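Long-range contacts in torso (Bombyx mori, PDB 5AOQ), which receives the neurohormone PTTH at the insect cell surface and signals through MAPK/ERK as a receptor tyrosine kinase, helping to initiate metamorphosis: residues 221-226 / 238-243; 21-26 / 48-53; 74-79 / 99-104; 13-18 / 117-122. All blocks are in the same frame, centred on the assembly; numbering follows the deposited sequence.

Contact 1 (221-226 / 238-243)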
loop_
_atom_site.group_PDB
_atom_site.type_symbol
_atom_site.label_atom_id
_atom_site.label_comp_id
_atom_site.label_asym_id
_atom_site.label_seq_id
_atom_site.Cartn_x
_atom_site.Cartn_y
_atom_site.Cartn_z
ATOM N N ASN A 221 -7.851 32.695 3.997
ATOM C CA ASN A 221 -6.697 32.996 4.838
ATOM C C ASN A 221 -5.884 31.757 5.209
ATOM O O ASN A 221 -5.407 31.629 6.337
ATOM C CB ASN A 221 -7.161 33.712 6.106
ATOM C CG ASN A 221 -7.925 34.983 5.804
ATOM O OD1 ASN A 221 -7.466 35.825 5.035
ATOM N ND2 ASN A 221 -9.109 35.119 6.393
ATOM N N ASP A 222 -5.730 30.852 4.246
ATOM C CA ASP A 222 -4.976 29.618 4.445
ATOM C C ASP A 222 -3.614 29.699 3.768
ATOM O O ASP A 222 -3.508 30.133 2.622
ATOM C CB ASP A 222 -5.762 28.421 3.905
ATOM C CG ASP A 222 -5.250 27.097 4.438
ATOM O OD1 ASP A 222 -4.053 27.015 4.779
ATOM O OD2 ASP A 222 -6.046 26.138 4.516
ATOM N N GLU A 223 -2.578 29.280 4.487
ATOM C CA GLU A 223 -1.217 29.289 3.963
ATOM C C GLU A 223 -0.927 27.985 3.218
ATOM O O GLU A 223 -0.662 26.954 3.837
ATOM C CB GLU A 223 -0.211 29.495 5.098
ATOM C CG GLU A 223 1.206 29.790 4.630
ATOM C CD GLU A 223 1.311 31.105 3.878
ATOM O OE1 GLU A 223 0.473 32.000 4.121
ATOM O OE2 GLU A 223 2.231 31.243 3.044
ATOM N N CYS A 224 -0.978 28.043 1.890
ATOM C CA CYS A 224 -0.815 26.859 1.047
ATOM C C CYS A 224 0.560 26.772 0.387
ATOM O O CYS A 224 1.343 27.723 0.407
ATOM C CB CYS A 224 -1.880 26.840 -0.050
ATOM S SG CYS A 224 -3.589 26.789 0.523
ATOM N N GLU A 225 0.826 25.615 -0.212
ATOM C CA GLU A 225 2.041 25.397 -0.985
ATOM C C GLU A 225 1.783 24.396 -2.110
ATOM O O GLU A 225 1.061 23.406 -1.925
ATOM C CB GLU A 225 3.175 24.903 -0.083
ATOM C CG GLU A 225 4.516 24.782 -0.790
ATOM C CD GLU A 225 5.629 24.341 0.140
ATOM O OE1 GLU A 225 5.329 23.963 1.293
ATOM O OE2 GLU A 225 6.805 24.371 -0.281
ATOM N N ILE A 226 2.368 24.672 -3.272
ATOM C CA ILE A 226 2.211 23.819 -4.446
ATOM C C ILE A 226 3.567 23.544 -5.098
ATOM O O ILE A 226 4.373 24.455 -5.295
ATOM C CB ILE A 226 1.237 24.458 -5.479
ATOM C CG1 ILE A 226 0.927 23.470 -6.607
ATOM C CG2 ILE A 226 1.799 25.765 -6.039
ATOM C CD1 ILE A 226 -0.112 23.963 -7.594
ATOM N N LYS A 238 5.084 28.496 -2.615
ATOM C CA LYS A 238 4.193 28.825 -1.511
ATOM C C LYS A 238 3.204 29.899 -1.942
ATOM O O LYS A 238 3.521 30.747 -2.777
ATOM C CB LYS A 238 4.982 29.302 -0.290
ATOM C CG LYS A 238 5.822 28.227 0.377
ATOM C CD LYS A 238 6.516 28.766 1.618
ATOM C CE LYS A 238 7.333 27.690 2.314
ATOM N NZ LYS A 238 8.030 28.211 3.522
ATOM N N TYR A 239 2.004 29.855 -1.374
ATOM C CA TYR A 239 0.986 30.855 -1.673
ATOM C C TYR A 239 -0.115 30.827 -0.621
ATOM O O TYR A 239 -0.428 29.776 -0.071
ATOM C CB TYR A 239 0.401 30.619 -3.067
ATOM C CG TYR A 239 -0.438 29.365 -3.173
ATOM C CD1 TYR A 239 0.149 28.138 -3.456
ATOM C CD2 TYR A 239 -1.812 29.405 -2.993
ATOM C CE1 TYR A 239 -0.609 26.990 -3.553
ATOM C CE2 TYR A 239 -2.579 28.262 -3.091
ATOM C CZ TYR A 239 -1.972 27.057 -3.369
ATOM O OH TYR A 239 -2.731 25.914 -3.468
ATOM N N LYS A 240 -0.705 31.990 -0.358
ATOM C CA LYS A 240 -1.749 32.119 0.652
ATOM C C LYS A 240 -3.084 32.444 -0.010
ATOM O O LYS A 240 -3.154 33.293 -0.897
ATOM C CB LYS A 240 -1.372 33.202 1.666
ATOM C CG LYS A 240 -2.289 33.282 2.877
ATOM C CD LYS A 240 -1.845 34.386 3.826
ATOM C CE LYS A 240 -2.713 34.446 5.073
ATOM N NZ LYS A 240 -2.621 33.200 5.882
ATOM N N THR A 241 -4.143 31.768 0.426
ATOM C CA THR A 241 -5.476 32.022 -0.109
ATOM C C THR A 241 -5.987 33.377 0.374
ATOM O O THR A 241 -5.771 33.747 1.528
ATOM C CB THR A 241 -6.475 30.923 0.299
ATOM O OG1 THR A 241 -6.530 30.824 1.726
ATOM C CG2 THR A 241 -6.063 29.579 -0.286
ATOM N N PRO A 242 -6.666 34.125 -0.511
ATOM C CA PRO A 242 -7.049 35.506 -0.191
ATOM C C PRO A 242 -8.041 35.611 0.962
ATOM O O PRO A 242 -8.669 34.621 1.340
ATOM C CB PRO A 242 -7.684 36.001 -1.494
ATOM C CG PRO A 242 -8.188 34.772 -2.157
ATOM C CD PRO A 242 -7.198 33.698 -1.816
ATOM N N SER A 243 -8.170 36.814 1.511
ATOM C CA SER A 243 -9.135 37.085 2.569
ATOM C C SER A 243 -10.509 37.353 1.965
ATOM O O SER A 243 -10.671 37.339 0.745
ATOM C CB SER A 243 -8.684 38.278 3.411
ATOM O OG SER A 243 -7.374 38.082 3.916
#

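Contact 2 (21-26 / 48-53)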
loop_
_atom_site.group_PDB
_atom_site.type_symbol
_atom_site.label_atom_id
_atom_site.label_comp_id
_atom_site.label_asym_id
_atom_site.label_seq_id
_atom_site.Cartn_x
_atom_site.Cartn_y
_atom_site.Cartn_z
ATOM N N GLY A 21 8.392 -15.538 -24.606
ATOM C CA GLY A 21 8.685 -16.378 -23.460
ATOM C C GLY A 21 8.537 -15.630 -22.151
ATOM O O GLY A 21 8.347 -16.239 -21.096
ATOM N N LEU A 22 8.626 -14.305 -22.226
ATOM C CA LEU A 22 8.474 -13.442 -21.062
ATOM C C LEU A 22 7.144 -12.698 -21.118
ATOM O O LEU A 22 6.440 -12.592 -20.114
ATOM C CB LEU A 22 9.634 -12.455 -20.990
ATOM C CG LEU A 22 11.020 -13.092 -20.918
ATOM C CD1 LEU A 22 12.082 -12.039 -21.130
ATOM C CD2 LEU A 22 11.230 -13.799 -19.595
ATOM N N LEU A 23 6.810 -12.180 -22.296
ATOM C CA LEU A 23 5.524 -11.524 -22.521
ATOM C C LEU A 23 4.361 -12.447 -22.175
ATOM O O LEU A 23 3.264 -11.988 -21.858
ATOM C CB LEU A 23 5.404 -11.067 -23.975
ATOM C CG LEU A 23 6.239 -9.854 -24.381
ATOM C CD1 LEU A 23 6.238 -9.697 -25.889
ATOM C CD2 LEU A 23 5.698 -8.598 -23.719
ATOM N N LYS A 24 4.615 -13.749 -22.252
ATOM C CA LYS A 24 3.648 -14.769 -21.854
ATOM C C LYS A 24 3.036 -14.515 -20.475
ATOM O O LYS A 24 1.922 -14.960 -20.196
ATOM C CB LYS A 24 4.329 -16.143 -21.884
ATOM C CG LYS A 24 3.906 -17.115 -20.792
ATOM C CD LYS A 24 4.636 -18.437 -20.943
ATOM C CE LYS A 24 4.353 -19.373 -19.782
ATOM N NZ LYS A 24 5.132 -20.637 -19.897
ATOM N N TYR A 25 3.759 -13.797 -19.621
ATOM C CA TYR A 25 3.350 -13.622 -18.229
ATOM C C TYR A 25 2.506 -12.368 -17.986
ATOM O O TYR A 25 2.051 -12.136 -16.867
ATOM C CB TYR A 25 4.587 -13.598 -17.329
ATOM C CG TYR A 25 5.336 -14.908 -17.338
ATOM C CD1 TYR A 25 4.856 -16.004 -16.637
ATOM C CD2 TYR A 25 6.515 -15.054 -18.056
ATOM C CE1 TYR A 25 5.528 -17.208 -16.644
ATOM C CE2 TYR A 25 7.197 -16.256 -18.068
ATOM C CZ TYR A 25 6.700 -17.328 -17.361
ATOM O OH TYR A 25 7.373 -18.527 -17.370
ATOM N N LEU A 26 2.297 -11.568 -19.027
ATOM C CA LEU A 26 1.447 -10.384 -18.920
ATOM C C LEU A 26 -0.021 -10.730 -19.168
ATOM O O LEU A 26 -0.902 -9.867 -19.076
ATOM C CB LEU A 26 1.907 -9.309 -19.906
ATOM C CG LEU A 26 3.382 -8.912 -19.817
ATOM C CD1 LEU A 26 3.693 -7.799 -20.808
ATOM C CD2 LEU A 26 3.759 -8.495 -18.400
ATOM N N THR A 48 -6.076 -14.398 -24.775
ATOM C CA THR A 48 -4.867 -13.625 -25.012
ATOM C C THR A 48 -3.653 -14.545 -24.965
ATOM O O THR A 48 -3.368 -15.169 -23.942
ATOM C CB THR A 48 -4.689 -12.501 -23.970
ATOM O OG1 THR A 48 -5.879 -11.706 -23.905
ATOM C CG2 THR A 48 -3.502 -11.614 -24.329
ATOM N N ASN A 49 -2.948 -14.619 -26.090
ATOM C CA ASN A 49 -1.781 -15.479 -26.240
ATOM C C ASN A 49 -0.622 -14.702 -26.856
ATOM O O ASN A 49 -0.687 -14.292 -28.015
ATOM C CB ASN A 49 -2.132 -16.693 -27.107
ATOM C CG ASN A 49 -1.123 -17.818 -26.980
ATOM O OD1 ASN A 49 0.073 -17.584 -26.816
ATOM N ND2 ASN A 49 -1.605 -19.054 -27.066
ATOM N N PHE A 50 0.436 -14.501 -26.078
ATOM C CA PHE A 50 1.597 -13.752 -26.548
ATOM C C PHE A 50 2.534 -14.609 -27.391
ATOM O O PHE A 50 3.352 -14.085 -28.148
ATOM C CB PHE A 50 2.371 -13.169 -25.366
ATOM C CG PHE A 50 1.729 -11.957 -24.760
ATOM C CD1 PHE A 50 2.021 -10.694 -25.243
ATOM C CD2 PHE A 50 0.839 -12.076 -23.707
ATOM C CE1 PHE A 50 1.438 -9.574 -24.689
ATOM C CE2 PHE A 50 0.251 -10.958 -23.149
ATOM C CZ PHE A 50 0.552 -9.706 -23.642
ATOM N N GLU A 51 2.412 -15.924 -27.259
ATOM C CA GLU A 51 3.298 -16.849 -27.953
ATOM C C GLU A 51 2.777 -17.180 -29.352
ATOM O O GLU A 51 3.507 -17.728 -30.175
ATOM C CB GLU A 51 3.476 -18.120 -27.121
ATOM C CG GLU A 51 4.339 -17.898 -25.881
ATOM C CD GLU A 51 4.457 -19.130 -25.006
ATOM O OE1 GLU A 51 3.411 -19.713 -24.653
ATOM O OE2 GLU A 51 5.597 -19.508 -24.663
ATOM N N GLU A 52 1.518 -16.833 -29.612
ATOM C CA GLU A 52 0.906 -17.050 -30.921
ATOM C C GLU A 52 0.874 -15.768 -31.749
ATOM O O GLU A 52 0.375 -15.764 -32.876
ATOM C CB GLU A 52 -0.515 -17.595 -30.771
ATOM C CG GLU A 52 -0.587 -19.017 -30.243
ATOM C CD GLU A 52 -2.006 -19.555 -30.223
ATOM O OE1 GLU A 52 -2.952 -18.739 -30.243
ATOM O OE2 GLU A 52 -2.175 -20.791 -30.184
ATOM N N THR A 53 1.408 -14.685 -31.194
ATOM C CA THR A 53 1.397 -13.391 -31.869
ATOM C C THR A 53 2.667 -13.190 -32.687
ATOM O O THR A 53 3.746 -13.626 -32.287
ATOM C CB THR A 53 1.259 -12.238 -30.856
ATOM O OG1 THR A 53 0.202 -12.531 -29.934
ATOM C CG2 THR A 53 0.964 -10.925 -31.567
#

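Contact 3 (74-79 / 99-104)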
loop_
_atom_site.group_PDB
_atom_site.type_symbol
_atom_site.label_atom_id
_atom_site.label_comp_id
_atom_site.label_asym_id
_atom_site.label_seq_id
_atom_site.Cartn_x
_atom_site.Cartn_y
_atom_site.Cartn_z
ATOM N N PHE A 74 3.672 8.808 -23.807
ATOM C CA PHE A 74 3.512 8.818 -25.257
ATOM C C PHE A 74 2.065 9.037 -25.694
ATOM O O PHE A 74 1.128 8.915 -24.894
ATOM C CB PHE A 74 4.025 7.504 -25.847
ATOM C CG PHE A 74 3.374 6.289 -25.260
ATOM C CD1 PHE A 74 2.203 5.787 -25.798
ATOM C CD2 PHE A 74 3.926 5.658 -24.159
ATOM C CE1 PHE A 74 1.599 4.672 -25.254
ATOM C CE2 PHE A 74 3.325 4.543 -23.610
ATOM C CZ PHE A 74 2.160 4.050 -24.158
ATOM N N GLU A 75 1.907 9.342 -26.980
ATOM C CA GLU A 75 0.603 9.569 -27.595
ATOM C C GLU A 75 0.358 8.576 -28.725
ATOM O O GLU A 75 1.291 8.155 -29.413
ATOM C CB GLU A 75 0.505 10.998 -28.135
ATOM C CG GLU A 75 -0.858 11.349 -28.723
ATOM C CD GLU A 75 -0.863 12.690 -29.425
ATOM O OE1 GLU A 75 0.180 13.377 -29.408
ATOM O OE2 GLU A 75 -1.909 13.053 -30.003
ATOM N N THR A 76 -0.906 8.209 -28.906
ATOM C CA THR A 76 -1.310 7.312 -29.979
ATOM C C THR A 76 -2.469 7.907 -30.763
ATOM O O THR A 76 -3.020 8.940 -30.386
ATOM C CB THR A 76 -1.736 5.942 -29.434
ATOM O OG1 THR A 76 -3.063 6.025 -28.897
ATOM C CG2 THR A 76 -0.782 5.481 -28.354
ATOM N N GLU A 77 -2.829 7.253 -31.860
ATOM C CA GLU A 77 -3.998 7.650 -32.625
ATOM C C GLU A 77 -5.222 6.993 -31.995
ATOM O O GLU A 77 -5.142 5.852 -31.536
ATOM C CB GLU A 77 -3.843 7.252 -34.091
ATOM C CG GLU A 77 -2.710 7.991 -34.789
ATOM C CD GLU A 77 -2.540 7.586 -36.240
ATOM O OE1 GLU A 77 -3.023 6.499 -36.622
ATOM O OE2 GLU A 77 -1.917 8.358 -37.001
ATOM N N PRO A 78 -6.358 7.708 -31.962
ATOM C CA PRO A 78 -7.547 7.171 -31.289
ATOM C C PRO A 78 -8.053 5.892 -31.948
ATOM O O PRO A 78 -8.407 5.911 -33.127
ATOM C CB PRO A 78 -8.569 8.305 -31.423
ATOM C CG PRO A 78 -8.132 9.068 -32.623
ATOM C CD PRO A 78 -6.635 8.995 -32.623
ATOM N N SER A 79 -8.083 4.803 -31.184
ATOM C CA SER A 79 -8.512 3.509 -31.705
ATOM C C SER A 79 -9.769 3.010 -31.008
ATOM O O SER A 79 -9.951 3.207 -29.806
ATOM C CB SER A 79 -7.394 2.477 -31.550
ATOM O OG SER A 79 -7.821 1.201 -31.989
ATOM N N THR A 99 1.936 -1.127 -20.672
ATOM C CA THR A 99 0.757 -0.327 -20.351
ATOM C C THR A 99 -0.368 -0.582 -21.351
ATOM O O THR A 99 -0.124 -0.846 -22.532
ATOM C CB THR A 99 1.075 1.181 -20.320
ATOM O OG1 THR A 99 -0.088 1.905 -19.895
ATOM C CG2 THR A 99 1.508 1.682 -21.691
ATOM N N LEU A 100 -1.598 -0.511 -20.852
ATOM C CA LEU A 100 -2.794 -0.748 -21.655
ATOM C C LEU A 100 -3.620 0.518 -21.838
ATOM O O LEU A 100 -4.256 0.991 -20.897
ATOM C CB LEU A 100 -3.650 -1.832 -21.006
ATOM C CG LEU A 100 -3.167 -3.260 -21.231
ATOM C CD1 LEU A 100 -3.845 -4.185 -20.257
ATOM C CD2 LEU A 100 -3.464 -3.694 -22.656
ATOM N N ILE A 101 -3.612 1.063 -23.050
ATOM C CA ILE A 101 -4.416 2.239 -23.354
ATOM C C ILE A 101 -5.851 1.837 -23.685
ATOM O O ILE A 101 -6.104 1.062 -24.614
ATOM C CB ILE A 101 -3.813 3.058 -24.517
ATOM C CG1 ILE A 101 -2.508 3.713 -24.055
ATOM C CG2 ILE A 101 -4.812 4.111 -25.020
ATOM C CD1 ILE A 101 -1.869 4.657 -25.056
ATOM N N GLU A 102 -6.775 2.368 -22.890
ATOM C CA GLU A 102 -8.207 2.197 -23.098
ATOM C C GLU A 102 -8.624 2.824 -24.430
ATOM O O GLU A 102 -8.057 3.841 -24.829
ATOM C CB GLU A 102 -8.974 2.836 -21.935
ATOM C CG GLU A 102 -10.479 2.612 -21.944
ATOM C CD GLU A 102 -11.178 3.312 -20.793
ATOM O OE1 GLU A 102 -10.479 3.820 -19.891
ATOM O OE2 GLU A 102 -12.427 3.354 -20.792
ATOM N N PRO A 103 -9.608 2.221 -25.126
ATOM C CA PRO A 103 -10.050 2.774 -26.415
ATOM C C PRO A 103 -10.442 4.249 -26.351
ATOM O O PRO A 103 -10.764 4.753 -25.274
ATOM C CB PRO A 103 -11.267 1.905 -26.772
ATOM C CG PRO A 103 -11.617 1.157 -25.523
ATOM C CD PRO A 103 -10.326 0.976 -24.808
ATOM N N ASN A 104 -10.381 4.921 -27.499
ATOM C CA ASN A 104 -10.697 6.347 -27.632
ATOM C C ASN A 104 -9.671 7.261 -26.956
ATOM O O ASN A 104 -9.346 8.322 -27.489
ATOM C CB ASN A 104 -12.097 6.647 -27.087
ATOM C CG ASN A 104 -13.177 5.846 -27.788
ATOM O OD1 ASN A 104 -13.738 6.289 -28.791
ATOM N ND2 ASN A 104 -13.475 4.662 -27.265
#

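Contact 4 (13-18 / 117-122)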
loop_
_atom_site.group_PDB
_atom_site.type_symbol
_atom_site.label_atom_id
_atom_site.label_comp_id
_atom_site.label_asym_id
_atom_site.label_seq_id
_atom_site.Cartn_x
_atom_site.Cartn_y
_atom_site.Cartn_z
ATOM N N SER A 13 22.237 2.525 -34.124
ATOM C CA SER A 13 21.367 2.125 -33.025
ATOM C C SER A 13 20.972 0.656 -33.140
ATOM O O SER A 13 21.144 0.035 -34.190
ATOM C CB SER A 13 20.116 3.002 -32.988
ATOM O OG SER A 13 20.455 4.365 -32.800
ATOM N N GLN A 14 20.438 0.113 -32.050
ATOM C CA GLN A 14 20.025 -1.286 -31.993
ATOM C C GLN A 14 18.505 -1.415 -32.009
ATOM O O GLN A 14 17.789 -0.415 -32.030
ATOM C CB GLN A 14 20.586 -1.957 -30.737
ATOM C CG GLN A 14 21.814 -2.816 -30.980
ATOM C CD GLN A 14 22.307 -3.491 -29.714
ATOM O OE1 GLN A 14 21.734 -3.313 -28.640
ATOM N NE2 GLN A 14 23.378 -4.270 -29.835
ATOM N N ARG A 15 18.030 -2.657 -31.995
ATOM C CA ARG A 15 16.602 -2.951 -31.939
ATOM C C ARG A 15 16.361 -4.125 -30.995
ATOM O O ARG A 15 17.199 -5.021 -30.883
ATOM C CB ARG A 15 16.059 -3.256 -33.338
ATOM C CG ARG A 15 15.843 -2.014 -34.192
ATOM C CD ARG A 15 15.871 -2.326 -35.681
ATOM N NE ARG A 15 14.934 -3.382 -36.052
ATOM C CZ ARG A 15 14.705 -3.769 -37.303
ATOM N NH1 ARG A 15 15.335 -3.182 -38.313
ATOM N NH2 ARG A 15 13.837 -4.740 -37.548
ATOM N N TYR A 16 15.217 -4.107 -30.316
ATOM C CA TYR A 16 14.899 -5.106 -29.298
ATOM C C TYR A 16 13.531 -5.736 -29.553
ATOM O O TYR A 16 12.512 -5.213 -29.104
ATOM C CB TYR A 16 14.948 -4.466 -27.910
ATOM C CG TYR A 16 16.185 -3.625 -27.693
ATOM C CD1 TYR A 16 17.396 -4.210 -27.352
ATOM C CD2 TYR A 16 16.147 -2.245 -27.850
ATOM C CE1 TYR A 16 18.532 -3.444 -27.161
ATOM C CE2 TYR A 16 17.276 -1.473 -27.660
ATOM C CZ TYR A 16 18.465 -2.076 -27.318
ATOM O OH TYR A 16 19.592 -1.309 -27.129
ATOM N N PRO A 17 13.502 -6.864 -30.284
ATOM C CA PRO A 17 12.223 -7.500 -30.620
ATOM C C PRO A 17 11.496 -8.072 -29.403
ATOM O O PRO A 17 12.143 -8.358 -28.396
ATOM C CB PRO A 17 12.627 -8.628 -31.579
ATOM C CG PRO A 17 14.007 -8.298 -32.031
ATOM C CD PRO A 17 14.640 -7.568 -30.899
ATOM N N PRO A 18 10.164 -8.235 -29.492
ATOM C CA PRO A 18 9.377 -8.791 -28.387
ATOM C C PRO A 18 9.810 -10.199 -27.990
ATOM O O PRO A 18 10.242 -10.972 -28.843
ATOM C CB PRO A 18 7.949 -8.805 -28.943
ATOM C CG PRO A 18 7.942 -7.789 -30.013
ATOM C CD PRO A 18 9.306 -7.830 -30.619
ATOM N N GLU A 117 18.396 1.198 -22.320
ATOM C CA GLU A 117 17.717 1.439 -23.585
ATOM C C GLU A 117 16.562 0.464 -23.733
ATOM O O GLU A 117 16.709 -0.729 -23.464
ATOM C CB GLU A 117 18.678 1.291 -24.767
ATOM C CG GLU A 117 19.451 2.552 -25.117
ATOM C CD GLU A 117 20.022 2.513 -26.523
ATOM O OE1 GLU A 117 20.145 1.405 -27.088
ATOM O OE2 GLU A 117 20.345 3.590 -27.065
ATOM N N TYR A 118 15.416 0.980 -24.160
ATOM C CA TYR A 118 14.253 0.147 -24.433
ATOM C C TYR A 118 13.709 0.451 -25.819
ATOM O O TYR A 118 14.034 1.484 -26.407
ATOM C CB TYR A 118 13.155 0.364 -23.389
ATOM C CG TYR A 118 13.525 -0.079 -21.994
ATOM C CD1 TYR A 118 13.305 -1.386 -21.580
ATOM C CD2 TYR A 118 14.089 0.809 -21.090
ATOM C CE1 TYR A 118 13.638 -1.796 -20.303
ATOM C CE2 TYR A 118 14.424 0.409 -19.813
ATOM C CZ TYR A 118 14.198 -0.894 -19.424
ATOM O OH TYR A 118 14.532 -1.294 -18.151
ATOM N N GLN A 119 12.894 -0.460 -26.340
ATOM C CA GLN A 119 12.144 -0.194 -27.561
ATOM C C GLN A 119 10.661 -0.410 -27.320
ATOM O O GLN A 119 10.253 -1.429 -26.763
ATOM C CB GLN A 119 12.622 -1.084 -28.708
ATOM C CG GLN A 119 12.012 -0.707 -30.050
ATOM C CD GLN A 119 12.523 -1.559 -31.190
ATOM O OE1 GLN A 119 12.991 -2.679 -30.986
ATOM N NE2 GLN A 119 12.444 -1.026 -32.405
ATOM N N ILE A 120 9.857 0.561 -27.741
ATOM C CA ILE A 120 8.415 0.488 -27.562
ATOM C C ILE A 120 7.806 -0.420 -28.623
ATOM O O ILE A 120 8.171 -0.346 -29.796
ATOM C CB ILE A 120 7.757 1.880 -27.648
ATOM C CG1 ILE A 120 8.467 2.870 -26.716
ATOM C CG2 ILE A 120 6.271 1.788 -27.311
ATOM C CD1 ILE A 120 8.029 4.309 -26.894
ATOM N N TRP A 121 6.885 -1.282 -28.201
ATOM C CA TRP A 121 6.117 -2.106 -29.129
ATOM C C TRP A 121 4.636 -2.040 -28.781
ATOM O O TRP A 121 4.259 -2.179 -27.614
ATOM C CB TRP A 121 6.613 -3.553 -29.108
ATOM C CG TRP A 121 7.968 -3.732 -29.719
ATOM C CD1 TRP A 121 9.173 -3.552 -29.107
ATOM C CD2 TRP A 121 8.257 -4.130 -31.063
ATOM N NE1 TRP A 121 10.196 -3.811 -29.986
ATOM C CE2 TRP A 121 9.660 -4.169 -31.196
ATOM C CE3 TRP A 121 7.467 -4.457 -32.170
ATOM C CZ2 TRP A 121 10.287 -4.520 -32.389
ATOM C CZ3 TRP A 121 8.091 -4.806 -33.354
ATOM C CH2 TRP A 121 9.488 -4.834 -33.454
ATOM N N SER A 122 3.810 -1.825 -29.804
ATOM C CA SER A 122 2.377 -1.598 -29.626
ATOM C C SER A 122 1.522 -2.698 -30.256
ATOM O O SER A 122 1.950 -3.364 -31.197
ATOM C CB SER A 122 1.981 -0.241 -30.219
ATOM O OG SER A 122 2.150 -0.214 -31.625
#

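Contact 1 (221-226 / 238-243)
The beta hairpin of strands 223-230 and 233-240 is clasped at its open end by Cys224 and Tyr239, an antiparallel hydrogen-bonded pair: Tyr239 N donates to Cys224 O over 2.9 Å, and Cys224 N donates to Tyr239 O over 2.7 Å. Both side chains leave on the same face of the sheet. Tyr239 holds CG between its backbone N and carbonyl carbon (chi1 69°), which swings the ring across to the partner strand. There Cys224 CB sits over one ring face in a CH-pi contact, 3.6 Å from the centroid of the Tyr239 ring, while SG approaches obliquely. This hairpin belongs to the second FN3 domain, the one involved in binding the PTTH dimer, and Glu225 packs on Lys21 of the hormone chain. A disulfide from Cys224 to Cys195 ties it to strand 189-195, where Asn193 OD1 is hydrogen-bonded to the Tyr239 hydroxyl. On the other face Glu223, bent at chi2, crosses the Lys240 chain at about a right angle; their salt bridge, OE1 of Glu223 to NZ of Lys240, is long at 3.8 Å. Past the strand ends, Thr241 N donates to Asp222 O (2.8 Å) and Asp222 N to Thr241 OG1 (2.6 Å). Ser243 OG donates to Asn221 OD1 in the carbonyl plane.

Contact 2 (21-26 / 48-53)
Phe50 lays one face of its ring against the backbone of Leu23, whose carbonyl O stands 3.0 Å above the Phe50 ring plane, displaced toward the rim. The oxygen is not left to the ring alone, since it also accepts from Leu26 N in a backbone bond of 3.0 Å. With CG anti to its carbonyl carbon (chi1 -77°), Phe50 reaches across so that the ring spans from Leu23 to Leu26: CD1 lies 3.6 Å from Leu23 CB, and at the far end CZ lies 4.0 Å from Leu26 CB. Beside this apolar seam the extended chains of Lys24 and Glu51 pass at a slant, Lys24 CD 4.0 Å from Glu51 OE2. Their charged ends stay 4.9 Å apart (Lys24 NZ to Glu51 OE2), too far for a salt bridge. The loop bearing Phe50 is shaped by an Asx turn, in which Asn49 OD1 accepts from Glu51 N at 2.9 Å, and by Thr53 OG1, which donates to Asn49 O. Leu22 and Lys24 pack on Leu43 and Glu27 of the second subunit, another copy of the receptor. Within the first FN3 domain, Phe50 is wedged among Val30 of helix 27-38, Leu84 of strand 83-88 and Trp134 of strand 134-140, while Leu23 rests on Ile86 and Met88.

Contact 3 (74-79 / 99-104)
Ile101 CD1 touches both Phe74 and Thr76 in the interior of the first FN3 domain, a beta sandwich in which strand 71-75 belongs to the three-stranded sheet and strand 98-101 is an outermost strand of the four-stranded one. The contact therefore bridges the two sheets. Ile101 CD1 lies 3.5 Å from Phe74 CE1, at a slant to the ring, and meets Thr76 CG2 tip to tip at 3.6 Å. Thr99 comes at the same ring from its edge, its CG2 close to the ring plane and 3.5 Å from Phe74 CZ. Phe74 can present that edge because its CG lies between the backbone N and the carbonyl carbon (chi1 56°), turning the ring toward the opposing sheet.

Around this first shell stands Phe85 of strand 83-88: its ring meets that of Phe74 with the planes at about 45°, and it also touches Thr76, Thr99 and Ile101. The backbone sets the positions, Thr99 and Ile101 being hydrogen-bonded to Phe85 and Gln83, and Phe74 and Thr76 to Gly108 and Val106. The side chain of Thr99 is also about 10 Å from that of Lys204, a residue implicated in PTTH binding. Beyond the strands both segments converge, and Asn104 N donates to Ser79 O over 2.9 Å, nearly straight at 166°, tilted 24° from the carbonyl plane.

Contact 4 (13-18 / 117-122)
Gln119 OE1 is gripped by two N-H groups, strongly by Tyr16 N at 2.7 Å and weakly by the indole NE1 of Trp121, two residues on along the same strand, at 3.2 Å. The same NE1 makes its shorter bond, 2.8 Å, to Tyr16 O, which it approaches from above the carbonyl plane. One amide oxygen and one indole N-H thus read both polar atoms of the Tyr16 backbone. Gln119 reaches this far because its chain is extended, with CG anti to the backbone N (chi1 -172°). Its other amide atom, NE2, is hydrogen-bonded to Glu136 OE2, which also forms a salt bridge with Arg15 NE, so Glu136 helps to fix the rotation of the amide.

The strand receiving the N-terminal segment, 118-124, is an inner one of the four-stranded sheet of the first FN3 domain, flanked by 83-88 and 134-140; Tyr16 also packs on Met88 of the former. The Tyr16 ring stands almost perpendicular to the Gln119 amide, its edge toward Gln119 CB, with CD2 3.8 Å from that atom. Beyond the ring, the Tyr16 hydroxyl donates to Glu117 OE1 over 2.8 Å, and OE1 accepts with the lone pair that points away from the other carboxylate oxygen. At the other end Pro18 CD lies over the face of the Trp121 six-membered ring, 3.8 Å from its centroid, in a CH-pi contact; Ile55 and Trp134 pack against both residues.

Three of the four contacts gather in the N-terminal half of the modelled chain, and contact 1 stands apart in the second FN3 domain, its centre 38 to 51 Å from theirs. Contact 4 joins the N-terminal segment to strand 118-124 and so encloses contacts 2 and 3 along the chain; contact 1 follows in series. Contacts 2 and 4 touch, Leu23 CD1 lying 3.6 Å from Pro18 CB, while contacts 3 and 4 both reach the four-stranded sheet of the first FN3 domain with centres about 19 Å apart. Contacts 2 to 4 thus hold the first domain together, and contact 1 closes a hairpin of the hormone-binding second domain, the Cys66-Cys188 disulfide linking the two.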